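Local coordinates for DisA protein (PDB 6CCA), which probably transfers methyl groups to carbon of a growing polyketide chain, building a gem-dimethyl group on the disorazol assembly line, at residues E62-D67 and R156-C161. Residues are numbered along the deposited sequence; the frame is centred on the assembly and turned at random.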
ATOM      1  N   GLU A  62     -16.016   1.400  -5.779  1.00 15.99           N
ATOM      2  CA  GLU A  62     -16.399   0.930  -4.459  1.00 18.93           C
ATOM      3  C   GLU A  62     -17.765   0.231  -4.462  1.00 17.51           C
ATOM      4  O   GLU A  62     -17.935  -0.800  -3.889  1.00 20.01           O
ATOM      5  CB  GLU A  62     -16.439   2.075  -3.446  1.00 21.92           C
ATOM      6  CG  GLU A  62     -15.127   2.349  -2.783  1.00 32.99           C
ATOM      7  CD  GLU A  62     -14.944   1.546  -1.488  1.00 31.71           C
ATOM      8  OE1 GLU A  62     -15.448   1.897  -0.410  1.00 33.80           O
ATOM      9  OE2 GLU A  62     -14.325   0.571  -1.592  1.00 26.10           O
ATOM     10  N   ARG A  63     -18.729   0.855  -5.102  1.00 17.35           N
ATOM     11  CA  ARG A  63     -20.060   0.304  -5.189  1.00 19.74           C
ATOM     12  C   ARG A  63     -20.044  -1.018  -5.975  1.00 19.03           C
ATOM     13  O   ARG A  63     -20.615  -1.955  -5.577  1.00 18.29           O
ATOM     14  CB  ARG A  63     -21.033   1.300  -5.802  1.00 21.40           C
ATOM     15  CG  ARG A  63     -21.340   2.537  -4.957  1.00 28.01           C
ATOM     16  CD  ARG A  63     -21.401   2.317  -3.437  1.00 34.67           C
ATOM     17  NE  ARG A  63     -20.290   3.039  -2.817  1.00 51.09           N
ATOM     18  CZ  ARG A  63     -19.682   2.753  -1.675  1.00 53.61           C
ATOM     19  NH1 ARG A  63     -20.044   1.784  -0.886  1.00 43.61           N
ATOM     20  NH2 ARG A  63     -18.651   3.481  -1.348  1.00 70.16           N
ATOM     21  N   PHE A  64     -19.345  -1.035  -7.075  1.00 17.69           N
ATOM     22  CA  PHE A  64     -19.156  -2.246  -7.833  1.00 16.71           C
ATOM     23  C   PHE A  64     -18.591  -3.388  -6.973  1.00 16.00           C
ATOM     24  O   PHE A  64     -19.035  -4.492  -7.056  1.00 15.63           O
ATOM     25  CB  PHE A  64     -18.286  -1.939  -9.035  1.00 16.14           C
ATOM     26  CG  PHE A  64     -17.838  -3.143  -9.808  1.00 17.09           C
ATOM     27  CD1 PHE A  64     -18.717  -3.850 -10.581  1.00 18.02           C
ATOM     28  CD2 PHE A  64     -16.528  -3.522  -9.805  1.00 17.33           C
ATOM     29  CE1 PHE A  64     -18.313  -4.930 -11.287  1.00 18.50           C
ATOM     30  CE2 PHE A  64     -16.107  -4.606 -10.531  1.00 17.83           C
ATOM     31  CZ  PHE A  64     -17.009  -5.303 -11.282  1.00 18.31           C
ATOM     32  N   SER A  65     -17.603  -3.075  -6.145  1.00 14.48           N
ATOM     33  CA  SER A  65     -17.012  -4.093  -5.299  1.00 15.66           C
ATOM     34  C   SER A  65     -18.068  -4.720  -4.385  1.00 15.00           C
ATOM     35  O   SER A  65     -18.054  -5.904  -4.153  1.00 13.81           O
ATOM     36  CB  SER A  65     -15.856  -3.490  -4.479  1.00 16.71           C
ATOM     37  OG  SER A  65     -14.830  -3.005  -5.337  1.00 19.12           O
ATOM     38  N   GLU A  66     -18.971  -3.907  -3.852  1.00 15.25           N
ATOM     39  CA  GLU A  66     -20.049  -4.398  -3.014  1.00 16.29           C
ATOM     40  C   GLU A  66     -20.946  -5.406  -3.751  1.00 16.01           C
ATOM     41  O   GLU A  66     -21.247  -6.476  -3.225  1.00 16.78           O
ATOM     42  CB  GLU A  66     -20.901  -3.210  -2.557  1.00 17.33           C
ATOM     43  CG  GLU A  66     -20.169  -2.331  -1.578  1.00 18.63           C
ATOM     44  CD  GLU A  66     -20.869  -1.002  -1.331  1.00 22.64           C
ATOM     45  OE1 GLU A  66     -21.807  -0.626  -2.043  1.00 21.59           O
ATOM     46  OE2 GLU A  66     -20.447  -0.367  -0.376  1.00 25.39           O
ATOM     47  N   ASP A  67     -21.384  -5.002  -4.947  1.00 15.33           N
ATOM     48  CA  ASP A  67     -22.221  -5.818  -5.794  1.00 17.03           C
ATOM     49  C   ASP A  67     -21.557  -7.116  -6.263  1.00 16.63           C
ATOM     50  O   ASP A  67     -22.124  -8.188  -6.224  1.00 16.55           O
ATOM     51  CB  ASP A  67     -22.628  -5.002  -6.978  1.00 17.30           C
ATOM     52  CG  ASP A  67     -23.533  -3.782  -6.580  1.00 23.57           C
ATOM     53  OD1 ASP A  67     -23.926  -3.626  -5.395  1.00 24.47           O
ATOM     54  OD2 ASP A  67     -23.694  -2.926  -7.430  1.00 27.36           O
ATOM     55  N   ARG A 156     -10.183  -4.834 -13.887  1.00 17.43           N
ATOM     56  CA  ARG A 156      -9.579  -6.040 -14.437  1.00 18.07           C
ATOM     57  C   ARG A 156      -9.145  -6.997 -13.332  1.00 16.85           C
ATOM     58  O   ARG A 156      -9.504  -8.175 -13.347  1.00 17.29           O
ATOM     59  CB  ARG A 156      -8.384  -5.684 -15.323  1.00 23.59           C
ATOM     60  CG  ARG A 156      -8.757  -5.303 -16.746  1.00 30.97           C
ATOM     61  CD  ARG A 156      -7.535  -5.282 -17.651  1.00 40.10           C
ATOM     62  NE  ARG A 156      -6.926  -6.604 -17.777  1.00 47.10           N
ATOM     63  CZ  ARG A 156      -5.732  -6.925 -17.290  1.00 59.29           C
ATOM     64  NH1 ARG A 156      -5.014  -6.019 -16.640  1.00 55.85           N
ATOM     65  NH2 ARG A 156      -5.255  -8.152 -17.451  1.00 62.91           N
ATOM     66  N   LEU A 157      -8.374  -6.492 -12.373  1.00 17.30           N
ATOM     67  CA  LEU A 157      -7.902  -7.324 -11.280  1.00 16.74           C
ATOM     68  C   LEU A 157      -9.091  -7.926 -10.468  1.00 15.96           C
ATOM     69  O   LEU A 157      -9.058  -9.076 -10.077  1.00 17.34           O
ATOM     70  CB  LEU A 157      -7.014  -6.500 -10.350  1.00 18.87           C
ATOM     71  CG  LEU A 157      -6.558  -7.306  -9.121  1.00 24.83           C
ATOM     72  CD1 LEU A 157      -5.852  -8.571  -9.570  1.00 31.13           C
ATOM     73  CD2 LEU A 157      -5.624  -6.508  -8.198  1.00 30.85           C
ATOM     74  N   LEU A 158     -10.078  -7.087 -10.102  1.00 15.11           N
ATOM     75  CA  LEU A 158     -11.228  -7.605  -9.350  1.00 16.34           C
ATOM     76  C   LEU A 158     -11.944  -8.682 -10.131  1.00 14.67           C
ATOM     77  O   LEU A 158     -12.396  -9.663  -9.563  1.00 14.85           O
ATOM     78  CB  LEU A 158     -12.212  -6.506  -9.051  1.00 16.49           C
ATOM     79  CG  LEU A 158     -11.785  -5.514  -7.998  1.00 18.06           C
ATOM     80  CD1 LEU A 158     -12.911  -4.563  -7.781  1.00 18.17           C
ATOM     81  CD2 LEU A 158     -11.549  -6.240  -6.657  1.00 21.02           C
ATOM     82  N   TRP A 159     -12.114  -8.483 -11.433  1.00 14.37           N
ATOM     83  CA  TRP A 159     -12.780  -9.493 -12.283  1.00 16.67           C
ATOM     84  C   TRP A 159     -12.005 -10.794 -12.363  1.00 16.68           C
ATOM     85  O   TRP A 159     -12.585 -11.863 -12.216  1.00 14.92           O
ATOM     86  CB  TRP A 159     -13.097  -8.942 -13.685  1.00 17.34           C
ATOM     87  CG  TRP A 159     -14.122  -9.775 -14.399  1.00 18.57           C
ATOM     88  CD1 TRP A 159     -13.890 -10.667 -15.412  1.00 19.46           C
ATOM     89  CD2 TRP A 159     -15.500  -9.913 -14.044  1.00 18.51           C
ATOM     90  NE1 TRP A 159     -15.075 -11.294 -15.741  1.00 20.33           N
ATOM     91  CE2 TRP A 159     -16.062 -10.873 -14.899  1.00 19.42           C
ATOM     92  CE3 TRP A 159     -16.306  -9.289 -13.110  1.00 18.15           C
ATOM     93  CZ2 TRP A 159     -17.417 -11.184 -14.887  1.00 20.86           C
ATOM     94  CZ3 TRP A 159     -17.635  -9.630 -13.048  1.00 20.71           C
ATOM     95  CH2 TRP A 159     -18.191 -10.559 -13.952  1.00 21.23           C
ATOM     96  N   ALA A 160     -10.670 -10.729 -12.411  1.00 15.43           N
ATOM     97  CA  ALA A 160      -9.855 -11.946 -12.384  1.00 17.97           C
ATOM     98  C   ALA A 160     -10.022 -12.684 -11.043  1.00 18.54           C
ATOM     99  O   ALA A 160     -10.101 -13.912 -10.992  1.00 18.54           O
ATOM    100  CB  ALA A 160      -8.375 -11.621 -12.672  1.00 18.13           C
ATOM    101  N   CYS A 161     -10.090 -11.945  -9.956  1.00 17.04           N
ATOM    102  CA  CYS A 161     -10.265 -12.559  -8.645  1.00 15.57           C
ATOM    103  C   CYS A 161     -11.687 -13.150  -8.582  1.00 17.22           C
ATOM    104  O   CYS A 161     -11.871 -14.264  -8.123  1.00 15.85           O
ATOM    105  CB  CYS A 161     -10.120 -11.529  -7.535  1.00 17.60           C
ATOM    106  SG  CYS A 161      -8.388 -11.004  -7.293  1.00 19.08           S
TER
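Segments 62-67 of helix 55-75 and 156-161 of helix 152-163 run nearly parallel, 5° apart in direction, with their axes 11.6 Å apart, and Ser65 lies level with Leu158, CA to CA 7.9 Å. Across that wide spacing Leu158 leads: with CG anti to its own carbonyl carbon (chi1 -73°) and the chain then extended, it pushes methyl CD1 to 3.5 Å from Ser65 OG. The same methyl approaches the Phe64 ring obliquely, CD1 to CE2 4.2 Å. Phe64 reaches across with CG anti to its backbone N (chi1 171°), and beyond Leu158 the six-membered side of the Trp159 indole meets the edge of the phenyl, CE3 lying near its plane, 4.4 Å from CZ. Leu61 and Leu68, about a turn either way from Ser65, also touch Leu158, while helix 135-146 packs on Phe64 and Trp159. From helix 342-346, which follows sheet strand 330-337, Phe343 touches Leu158, and His342 and Leu346 touch Ser65. With its proton spent on Leu61 O in its own helix, the Ser65 hydroxyl can lie against a methyl. Between these segments, buried in the helical part of the chain, the contact is therefore van der Waals packing, mostly apolar, with no polar pair across it.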